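Local structure of sensor protein (Geobacter sulfurreducens, 3H7M) at residues I13-D18 with V71-G76; G76-E81 with A189-G194; D88-H93 with Y193-R198. The protein probably acts as a membrane-bound histidine kinase that transfers phosphate from ATP to a protein histidine, this chain being its sensor domain, which resembles periplasmic binding proteins. All blocks are in the same frame, centred on the assembly; numbering follows the deposited sequence.

Contact 1: I13-D18 with V71-G76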
loop_
_atom_site.group_PDB
_atom_site.type_symbol
_atom_site.label_atom_id
_atom_site.label_comp_id
_atom_site.label_asym_id
_atom_site.label_seq_id
_atom_site.Cartn_x
_atom_site.Cartn_y
_atom_site.Cartn_z
ATOM N N ILE A 13 -1.280 -5.709 -20.588
ATOM C CA ILE A 13 -0.397 -5.515 -19.443
ATOM C C ILE A 13 -1.113 -6.074 -18.220
ATOM O O ILE A 13 -2.283 -5.745 -17.961
ATOM C CB ILE A 13 -0.085 -4.032 -19.193
ATOM C CG1 ILE A 13 0.827 -3.505 -20.293
ATOM C CG2 ILE A 13 0.600 -3.857 -17.856
ATOM C CD1 ILE A 13 0.124 -3.349 -21.610
ATOM N N VAL A 14 -0.415 -6.932 -17.488
ATOM C CA VAL A 14 -0.987 -7.541 -16.300
ATOM C C VAL A 14 -0.572 -6.773 -15.069
ATOM O O VAL A 14 0.618 -6.643 -14.775
ATOM C CB VAL A 14 -0.556 -8.983 -16.159
ATOM C CG1 VAL A 14 -1.048 -9.544 -14.832
ATOM C CG2 VAL A 14 -1.144 -9.772 -17.302
ATOM N N VAL A 15 -1.575 -6.279 -14.350
ATOM C CA VAL A 15 -1.349 -5.469 -13.167
ATOM C C VAL A 15 -1.488 -6.190 -11.836
ATOM O O VAL A 15 -2.561 -6.704 -11.482
ATOM C CB VAL A 15 -2.285 -4.262 -13.157
ATOM C CG1 VAL A 15 -1.806 -3.261 -12.114
ATOM C CG2 VAL A 15 -2.331 -3.640 -14.543
ATOM N N GLY A 16 -0.385 -6.209 -11.097
ATOM C CA GLY A 16 -0.389 -6.856 -9.805
ATOM C C GLY A 16 -0.710 -5.862 -8.704
ATOM O O GLY A 16 -0.547 -4.647 -8.874
ATOM N N GLY A 17 -1.173 -6.381 -7.574
ATOM C CA GLY A 17 -1.499 -5.530 -6.444
ATOM C C GLY A 17 -2.007 -6.380 -5.309
ATOM O O GLY A 17 -2.185 -7.593 -5.464
ATOM N N ASP A 18 -2.238 -5.751 -4.167
ATOM C CA ASP A 18 -2.736 -6.454 -2.990
ATOM C C ASP A 18 -4.261 -6.546 -3.077
ATOM O O ASP A 18 -4.931 -5.555 -3.341
ATOM C CB ASP A 18 -2.335 -5.689 -1.728
ATOM C CG ASP A 18 -2.609 -6.464 -0.447
ATOM O OD1 ASP A 18 -3.621 -7.191 -0.371
ATOM O OD2 ASP A 18 -1.813 -6.323 0.502
ATOM N N VAL A 71 3.219 -11.038 -13.521
ATOM C CA VAL A 71 2.506 -9.785 -13.706
ATOM C C VAL A 71 3.534 -8.820 -14.258
ATOM O O VAL A 71 4.729 -8.970 -14.017
ATOM C CB VAL A 71 1.941 -9.230 -12.388
ATOM C CG1 VAL A 71 1.105 -10.293 -11.718
ATOM C CG2 VAL A 71 3.066 -8.751 -11.475
ATOM N N ASP A 72 3.080 -7.811 -14.977
ATOM C CA ASP A 72 4.027 -6.898 -15.568
ATOM C C ASP A 72 4.311 -5.640 -14.781
ATOM O O ASP A 72 5.287 -4.947 -15.056
ATOM C CB ASP A 72 3.543 -6.561 -16.972
ATOM C CG ASP A 72 3.147 -7.809 -17.750
ATOM O OD1 ASP A 72 4.010 -8.701 -17.918
ATOM O OD2 ASP A 72 1.976 -7.902 -18.182
ATOM N N VAL A 73 3.481 -5.355 -13.785
ATOM C CA VAL A 73 3.645 -4.141 -12.990
ATOM C C VAL A 73 2.824 -4.153 -11.702
ATOM O O VAL A 73 1.790 -4.830 -11.602
ATOM C CB VAL A 73 3.219 -2.916 -13.823
ATOM C CG1 VAL A 73 1.827 -3.140 -14.379
ATOM C CG2 VAL A 73 3.251 -1.661 -12.981
ATOM N N LEU A 74 3.291 -3.398 -10.717
ATOM C CA LEU A 74 2.593 -3.290 -9.451
ATOM C C LEU A 74 2.166 -1.843 -9.400
ATOM O O LEU A 74 3.004 -0.943 -9.541
ATOM C CB LEU A 74 3.518 -3.623 -8.282
ATOM C CG LEU A 74 4.086 -5.049 -8.275
ATOM C CD1 LEU A 74 4.794 -5.271 -6.962
ATOM C CD2 LEU A 74 2.990 -6.094 -8.453
ATOM N N GLN A 75 0.861 -1.627 -9.220
ATOM C CA GLN A 75 0.300 -0.274 -9.197
ATOM C C GLN A 75 0.494 0.488 -7.912
ATOM O O GLN A 75 0.385 1.704 -7.895
ATOM C CB GLN A 75 -1.205 -0.302 -9.520
ATOM C CG GLN A 75 -1.960 -1.529 -8.999
ATOM C CD GLN A 75 -3.477 -1.396 -9.084
ATOM O OE1 GLN A 75 -4.023 -0.793 -10.015
ATOM N NE2 GLN A 75 -4.165 -1.980 -8.112
ATOM N N GLY A 76 0.781 -0.218 -6.827
ATOM C CA GLY A 76 0.940 0.473 -5.561
ATOM C C GLY A 76 1.977 -0.111 -4.632
ATOM O O GLY A 76 1.689 -1.015 -3.844
#

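Contact 2: G76-E81 with A189-G194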
loop_
_atom_site.group_PDB
_atom_site.type_symbol
_atom_site.label_atom_id
_atom_site.label_comp_id
_atom_site.label_asym_id
_atom_site.label_seq_id
_atom_site.Cartn_x
_atom_site.Cartn_y
_atom_site.Cartn_z
ATOM N N GLY A 76 0.781 -0.218 -6.827
ATOM C CA GLY A 76 0.940 0.473 -5.561
ATOM C C GLY A 76 1.977 -0.111 -4.632
ATOM O O GLY A 76 1.689 -1.015 -3.844
ATOM N N ILE A 77 3.189 0.413 -4.707
ATOM C CA ILE A 77 4.236 -0.088 -3.858
ATOM C C ILE A 77 5.108 1.043 -3.360
ATOM O O ILE A 77 5.413 1.994 -4.091
ATOM C CB ILE A 77 5.078 -1.120 -4.590
ATOM C CG1 ILE A 77 6.215 -1.588 -3.686
ATOM C CG2 ILE A 77 5.610 -0.528 -5.877
ATOM C CD1 ILE A 77 7.015 -2.733 -4.262
ATOM N N SER A 78 5.470 0.941 -2.087
ATOM C CA SER A 78 6.297 1.940 -1.433
ATOM C C SER A 78 7.759 1.798 -1.834
ATOM O O SER A 78 8.273 0.694 -1.970
ATOM C CB SER A 78 6.161 1.814 0.086
ATOM O OG SER A 78 4.931 2.351 0.541
ATOM N N TRP A 79 8.422 2.927 -2.028
ATOM C CA TRP A 79 9.824 2.937 -2.403
ATOM C C TRP A 79 10.741 2.698 -1.204
ATOM O O TRP A 79 10.411 3.082 -0.070
ATOM C CB TRP A 79 10.189 4.289 -3.029
ATOM C CG TRP A 79 11.621 4.346 -3.496
ATOM C CD1 TRP A 79 12.113 3.923 -4.701
ATOM C CD2 TRP A 79 12.754 4.766 -2.728
ATOM N NE1 TRP A 79 13.482 4.050 -4.726
ATOM C CE2 TRP A 79 13.899 4.564 -3.526
ATOM C CE3 TRP A 79 12.913 5.291 -1.439
ATOM C CZ2 TRP A 79 15.184 4.869 -3.078
ATOM C CZ3 TRP A 79 14.192 5.595 -0.995
ATOM C CH2 TRP A 79 15.310 5.382 -1.814
ATOM N N SER A 80 11.880 2.055 -1.471
ATOM C CA SER A 80 12.931 1.799 -0.472
ATOM C C SER A 80 14.196 1.388 -1.204
ATOM O O SER A 80 14.136 0.850 -2.308
ATOM C CB SER A 80 12.563 0.686 0.508
ATOM O OG SER A 80 13.084 -0.546 0.065
ATOM N N GLU A 81 15.340 1.636 -0.575
ATOM C CA GLU A 81 16.624 1.294 -1.162
ATOM C C GLU A 81 16.737 -0.180 -1.506
ATOM O O GLU A 81 17.055 -0.527 -2.645
ATOM C CB GLU A 81 17.756 1.698 -0.226
ATOM C CG GLU A 81 18.352 3.053 -0.550
ATOM C CD GLU A 81 18.805 3.136 -1.997
ATOM O OE1 GLU A 81 19.225 2.093 -2.547
ATOM O OE2 GLU A 81 18.751 4.242 -2.579
ATOM N N ALA A 189 6.784 8.228 9.749
ATOM C CA ALA A 189 7.325 7.418 8.643
ATOM C C ALA A 189 6.589 7.454 7.293
ATOM O O ALA A 189 6.048 6.434 6.878
ATOM C CB ALA A 189 7.482 5.954 9.103
ATOM N N ALA A 190 6.602 8.605 6.613
ATOM C CA ALA A 190 5.948 8.767 5.301
ATOM C C ALA A 190 6.608 7.970 4.162
ATOM O O ALA A 190 7.822 7.873 4.089
ATOM C CB ALA A 190 5.895 10.243 4.927
ATOM N N GLN A 191 5.802 7.411 3.267
ATOM C CA GLN A 191 6.330 6.617 2.159
ATOM C C GLN A 191 5.933 7.136 0.783
ATOM O O GLN A 191 4.864 7.739 0.621
ATOM C CB GLN A 191 5.855 5.174 2.285
ATOM C CG GLN A 191 6.227 4.531 3.589
ATOM C CD GLN A 191 7.718 4.495 3.773
ATOM O OE1 GLN A 191 8.432 3.845 3.006
ATOM N NE2 GLN A 191 8.207 5.204 4.786
ATOM N N ARG A 192 6.800 6.904 -0.204
ATOM C CA ARG A 192 6.528 7.324 -1.583
ATOM C C ARG A 192 5.963 6.065 -2.206
ATOM O O ARG A 192 6.657 5.059 -2.316
ATOM C CB ARG A 192 7.818 7.752 -2.279
ATOM C CG ARG A 192 8.661 8.719 -1.458
ATOM C CD ARG A 192 9.758 9.351 -2.297
ATOM N NE ARG A 192 9.289 10.553 -2.986
ATOM C CZ ARG A 192 9.833 11.033 -4.097
ATOM N NH1 ARG A 192 10.865 10.404 -4.644
ATOM N NH2 ARG A 192 9.343 12.133 -4.662
ATOM N N TYR A 193 4.701 6.131 -2.613
ATOM C CA TYR A 193 3.960 4.968 -3.141
ATOM C C TYR A 193 3.552 5.128 -4.621
ATOM O O TYR A 193 2.962 6.149 -5.015
ATOM C CB TYR A 193 2.723 4.804 -2.234
ATOM C CG TYR A 193 1.865 3.586 -2.406
ATOM C CD1 TYR A 193 2.158 2.395 -1.727
ATOM C CD2 TYR A 193 0.681 3.656 -3.150
ATOM C CE1 TYR A 193 1.278 1.303 -1.783
ATOM C CE2 TYR A 193 -0.220 2.573 -3.205
ATOM C CZ TYR A 193 0.086 1.408 -2.527
ATOM O OH TYR A 193 -0.785 0.345 -2.635
ATOM N N GLY A 194 3.843 4.122 -5.441
ATOM C CA GLY A 194 3.494 4.262 -6.849
ATOM C C GLY A 194 3.683 3.016 -7.668
ATOM O O GLY A 194 3.747 1.913 -7.124
HETATM O O HOH W 1 11.209 4.084 2.525
HETATM O O HOH W 2 9.330 5.865 0.244
#

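Contact 3: D88-H93 with Y193-R198. With NA (sodium ion), chain B.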
loop_
_atom_site.group_PDB
_atom_site.type_symbol
_atom_site.label_atom_id
_atom_site.label_comp_id
_atom_site.label_asym_id
_atom_site.label_seq_id
_atom_site.Cartn_x
_atom_site.Cartn_y
_atom_site.Cartn_z
ATOM N N ASP A 88 12.173 -1.198 -10.741
ATOM C CA ASP A 88 12.262 0.224 -10.987
ATOM C C ASP A 88 10.938 0.870 -10.646
ATOM O O ASP A 88 9.880 0.351 -10.983
ATOM C CB ASP A 88 12.649 0.485 -12.448
ATOM C CG ASP A 88 13.913 -0.275 -12.863
ATOM O OD1 ASP A 88 14.758 -0.551 -11.987
ATOM O OD2 ASP A 88 14.066 -0.588 -14.063
ATOM N N PHE A 89 11.015 1.992 -9.945
ATOM C CA PHE A 89 9.835 2.723 -9.532
ATOM C C PHE A 89 9.636 3.933 -10.393
ATOM O O PHE A 89 10.607 4.571 -10.816
ATOM C CB PHE A 89 9.966 3.220 -8.096
ATOM C CG PHE A 89 10.017 2.127 -7.077
ATOM C CD1 PHE A 89 11.085 1.237 -7.050
ATOM C CD2 PHE A 89 8.997 1.990 -6.130
ATOM C CE1 PHE A 89 11.146 0.220 -6.094
ATOM C CE2 PHE A 89 9.049 0.972 -5.169
ATOM C CZ PHE A 89 10.128 0.085 -5.151
ATOM N N THR A 90 8.372 4.256 -10.647
ATOM C CA THR A 90 8.053 5.439 -11.413
ATOM C C THR A 90 7.960 6.480 -10.315
ATOM O O THR A 90 8.132 6.151 -9.148
ATOM C CB THR A 90 6.668 5.325 -12.031
ATOM O OG1 THR A 90 5.706 5.122 -10.978
ATOM C CG2 THR A 90 6.613 4.165 -13.008
ATOM N N PRO A 91 7.749 7.755 -10.669
ATOM C CA PRO A 91 7.632 8.687 -9.552
ATOM C C PRO A 91 6.390 8.152 -8.808
ATOM O O PRO A 91 5.598 7.396 -9.381
ATOM C CB PRO A 91 7.338 10.019 -10.247
ATOM C CG PRO A 91 8.059 9.882 -11.544
ATOM C CD PRO A 91 7.809 8.466 -11.961
ATOM N N PRO A 92 6.197 8.545 -7.542
ATOM C CA PRO A 92 5.040 8.077 -6.758
ATOM C C PRO A 92 3.726 8.789 -7.088
ATOM O O PRO A 92 3.723 9.957 -7.478
ATOM C CB PRO A 92 5.478 8.356 -5.330
ATOM C CG PRO A 92 6.206 9.696 -5.491
ATOM C CD PRO A 92 7.021 9.500 -6.775
ATOM N N HIS A 93 2.603 8.093 -6.945
ATOM C CA HIS A 93 1.334 8.756 -7.205
ATOM C C HIS A 93 0.708 9.220 -5.885
ATOM O O HIS A 93 -0.245 10.004 -5.866
ATOM C CB HIS A 93 0.378 7.876 -8.050
ATOM C CG HIS A 93 0.065 6.525 -7.473
ATOM N ND1 HIS A 93 -0.645 6.354 -6.299
ATOM C CD2 HIS A 93 0.307 5.279 -7.952
ATOM C CE1 HIS A 93 -0.822 5.061 -6.081
ATOM N NE2 HIS A 93 -0.255 4.387 -7.067
ATOM N N TYR A 193 4.701 6.131 -2.613
ATOM C CA TYR A 193 3.960 4.968 -3.141
ATOM C C TYR A 193 3.552 5.128 -4.621
ATOM O O TYR A 193 2.962 6.149 -5.015
ATOM C CB TYR A 193 2.723 4.804 -2.234
ATOM C CG TYR A 193 1.865 3.586 -2.406
ATOM C CD1 TYR A 193 2.158 2.395 -1.727
ATOM C CD2 TYR A 193 0.681 3.656 -3.150
ATOM C CE1 TYR A 193 1.278 1.303 -1.783
ATOM C CE2 TYR A 193 -0.220 2.573 -3.205
ATOM C CZ TYR A 193 0.086 1.408 -2.527
ATOM O OH TYR A 193 -0.785 0.345 -2.635
ATOM N N GLY A 194 3.843 4.122 -5.441
ATOM C CA GLY A 194 3.494 4.262 -6.849
ATOM C C GLY A 194 3.683 3.016 -7.668
ATOM O O GLY A 194 3.747 1.913 -7.124
ATOM N N TYR A 195 3.754 3.158 -8.988
ATOM C CA TYR A 195 3.940 1.959 -9.796
ATOM C C TYR A 195 5.384 1.505 -9.759
ATOM O O TYR A 195 6.285 2.263 -9.382
ATOM C CB TYR A 195 3.539 2.196 -11.252
ATOM C CG TYR A 195 2.097 2.581 -11.443
ATOM C CD1 TYR A 195 1.681 3.899 -11.268
ATOM C CD2 TYR A 195 1.142 1.622 -11.779
ATOM C CE1 TYR A 195 0.358 4.253 -11.414
ATOM C CE2 TYR A 195 -0.183 1.968 -11.934
ATOM C CZ TYR A 195 -0.574 3.286 -11.746
ATOM O OH TYR A 195 -1.903 3.625 -11.864
ATOM N N ALA A 196 5.584 0.253 -10.156
ATOM C CA ALA A 196 6.891 -0.359 -10.222
ATOM C C ALA A 196 6.835 -1.525 -11.221
ATOM O O ALA A 196 5.812 -2.213 -11.333
ATOM C CB ALA A 196 7.296 -0.843 -8.861
ATOM N N VAL A 197 7.932 -1.714 -11.955
ATOM C CA VAL A 197 8.071 -2.776 -12.958
ATOM C C VAL A 197 9.428 -3.452 -12.800
ATOM O O VAL A 197 10.296 -2.930 -12.099
ATOM C CB VAL A 197 7.991 -2.211 -14.387
ATOM C CG1 VAL A 197 6.545 -1.976 -14.776
ATOM C CG2 VAL A 197 8.773 -0.903 -14.469
ATOM N N ARG A 198 9.612 -4.600 -13.454
ATOM C CA ARG A 198 10.877 -5.347 -13.382
ATOM C C ARG A 198 12.092 -4.493 -13.711
ATOM O O ARG A 198 12.050 -3.676 -14.625
ATOM C CB ARG A 198 10.857 -6.546 -14.339
ATOM C CG ARG A 198 10.074 -7.750 -13.838
ATOM C CD ARG A 198 10.166 -8.929 -14.800
ATOM N NE ARG A 198 9.507 -8.655 -16.072
ATOM C CZ ARG A 198 8.195 -8.492 -16.218
ATOM N NH1 ARG A 198 7.393 -8.578 -15.167
ATOM N NH2 ARG A 198 7.683 -8.235 -17.416
HETATM NA NA NA B . 15.901 0.562 -9.864
HETATM O O HOH W 3 6.608 4.030 -7.699
HETATM O O HOH W 4 18.830 -0.001 -10.002
#

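Contact 1: I13-D18 with V71-G76
Ile13 meets Val73 through its CG2 methyl, which slants across to CG1 of Val73 at 3.8 Å while the rest of the isoleucine leads away. At Val14 the pairing turns polar and irregular. The amide N of Val14 gives an almost straight bond to OD2 of Asp72, 2.7 Å away, arriving on the anti side of the carboxylate and somewhat out of its plane. The carboxylate is in position because CG of Asp72 stands beside its own backbone N (chi1 -48°). Asp72 thus holds Val14 at both its amide N and its carbonyl O, since N of Asp72 donates in turn to O of Val14 at 2.7 Å; N of Val73 adds a weak, bent bond to that oxygen. The CG1 methyl of Val14 meanwhile runs across Val71 at about a right angle, 3.9 Å from its CG1.

Regular parallel pairing begins at Val15, whose side chain lies alongside that of Val73, pointing the same way. Its CG1 also presses on CG of Gln75 at 3.6 Å. Next, N of Gly16 binds O of Val73 at 2.6 Å, and O of Gly16 takes a weak bond from N of Gln75. Gly16 has a steric reason to lack a side chain: a CB would collide with CD2 of Leu74. At Gly17 a CB would crowd NE2 of Gln75, whose amide is fixed by Glu25 and Thr41.

Strand 13-18 lies between strands 73-78 and 52-57 in the sheet, bonded to the latter through its backbone. Helix 36-48 packs on Val15 and Gln75, and helix 202-218 on Ile13, Asp72 and Val73; the order 52-57, 13-18, 73-78, then antiparallel 181-198 and 87-103, is consistent with the type II periplasmic binding protein fold.

Contact 2: G76-E81 with A189-G194
The ring of Tyr193 lies over the peptide that joins Gly76 to Ile77, and following its side chain outward traces much of the contact. CB leaves the strand on the face it shares with Ser78, and CG is anti to the backbone N (chi1 -172°), which extends the ring beside Gly76. CG passes 4.1 Å from N of Ile77. On one edge, CD1 has OG of Ser78 near the ring plane at 3.6 Å, while CE2 rests on CA of Gly76 at 3.4 Å. Over one face of the ring, offset toward the rim, sits the carbonyl carbon of Gly76. CE1 of Tyr193 is 3.1 Å from O of Gly76. At the tip, OH, which a CB on Gly76 would strike, is hydrogen-bonded to Asn37. A valine in place of Tyr193 would probably open a gap over the Gly76 peptide and leave Asn37 without its hydroxyl partner.

Beneath the ring Ile77 and Gly194 form an antiparallel hydrogen-bonded pair, with N of Ile77 2.9 Å from O of Gly194 and N of Gly194 3.0 Å from O of Ile77. N of Trp79 binds O of Arg192 at 2.8 Å. Two waters then donate to O of Trp79: one also donates to OE1 of Gln191, the other accepts from N of Arg192.

Strand 181-198 also bonds to strand 87-103, from Gln191 to Val96 and from Tyr193 to His93 and Thr94; these long strands run between the lobes, consistent with the hinge of type II periplasmic binding proteins. Helix 81-84 packs on Ile77 and Trp79, helix 127-133 on Gln191.

Contact 3: D88-H93 with Y193-R198
His93 lies against Gly194 with its CD2 3.5 Å from CA of Gly194, and this end is closely packed. CG of His93 stands between its own backbone N and carbonyl carbon (chi1 57°), which folds the imidazole back over the opposing strand. O of Tyr193 sits over the centre of one face of the His93 ring, while N of His93 donates to that oxygen at 2.8 Å. The imidazole also turns an edge to the face of Tyr195 in an offset edge-to-face pair, planes at 68°, and its NE2 bonds to O of Gln75. Gly194 could hardly carry a side chain, as a CB would strike CA of Pro92. Tyr195 itself is held from beyond by Thr41 and by stacking on Phe208.

Toward the other end regular strand pairing takes over. N of Thr90 reaches O of Tyr195 at 3.2 Å from above the carbonyl plane. Asp88 and Val197 make a hydrogen-bonded pair, 2.9 Å from N of Asp88 to O of Val197. The side chain of the partly exposed Asp88 turns to ion and water: its OD1 binds the sodium ion at 2.7 Å, together with a water, Ala84 and Gln199, while OD2 is taken by N of Gly200. Arg198 is poorly ordered. An aromatic cluster and a sodium site thus bracket an antiparallel ladder in the mixed sheet of this periplasmic-binding-protein-like sensor domain.

The three contacts read as successive seams of one mixed sheet, in the order 13-18, 73-78, 181-198, 87-103. Contact 1 closes before contacts 2 and 3 open, and contacts 2 and 3 end on the same strand, sharing Tyr193 and Gly194; Gly76 joins contacts 1 and 2. Their centres lie about 15 Å apart (1 and 2), 10 Å (1 and 3) and 9 Å (2 and 3). A probable bond from N of Leu74 to O of Ala196, 2.9 Å, ties contacts 1 and 3, while Ile77 and Trp79 pack on Phe89. Segments distant in sequence are thereby joined in one sheet, whose long strands 87-103 and 181-198 pass between the lobes, consistent with the two-lobed, hinged plan of these proteins.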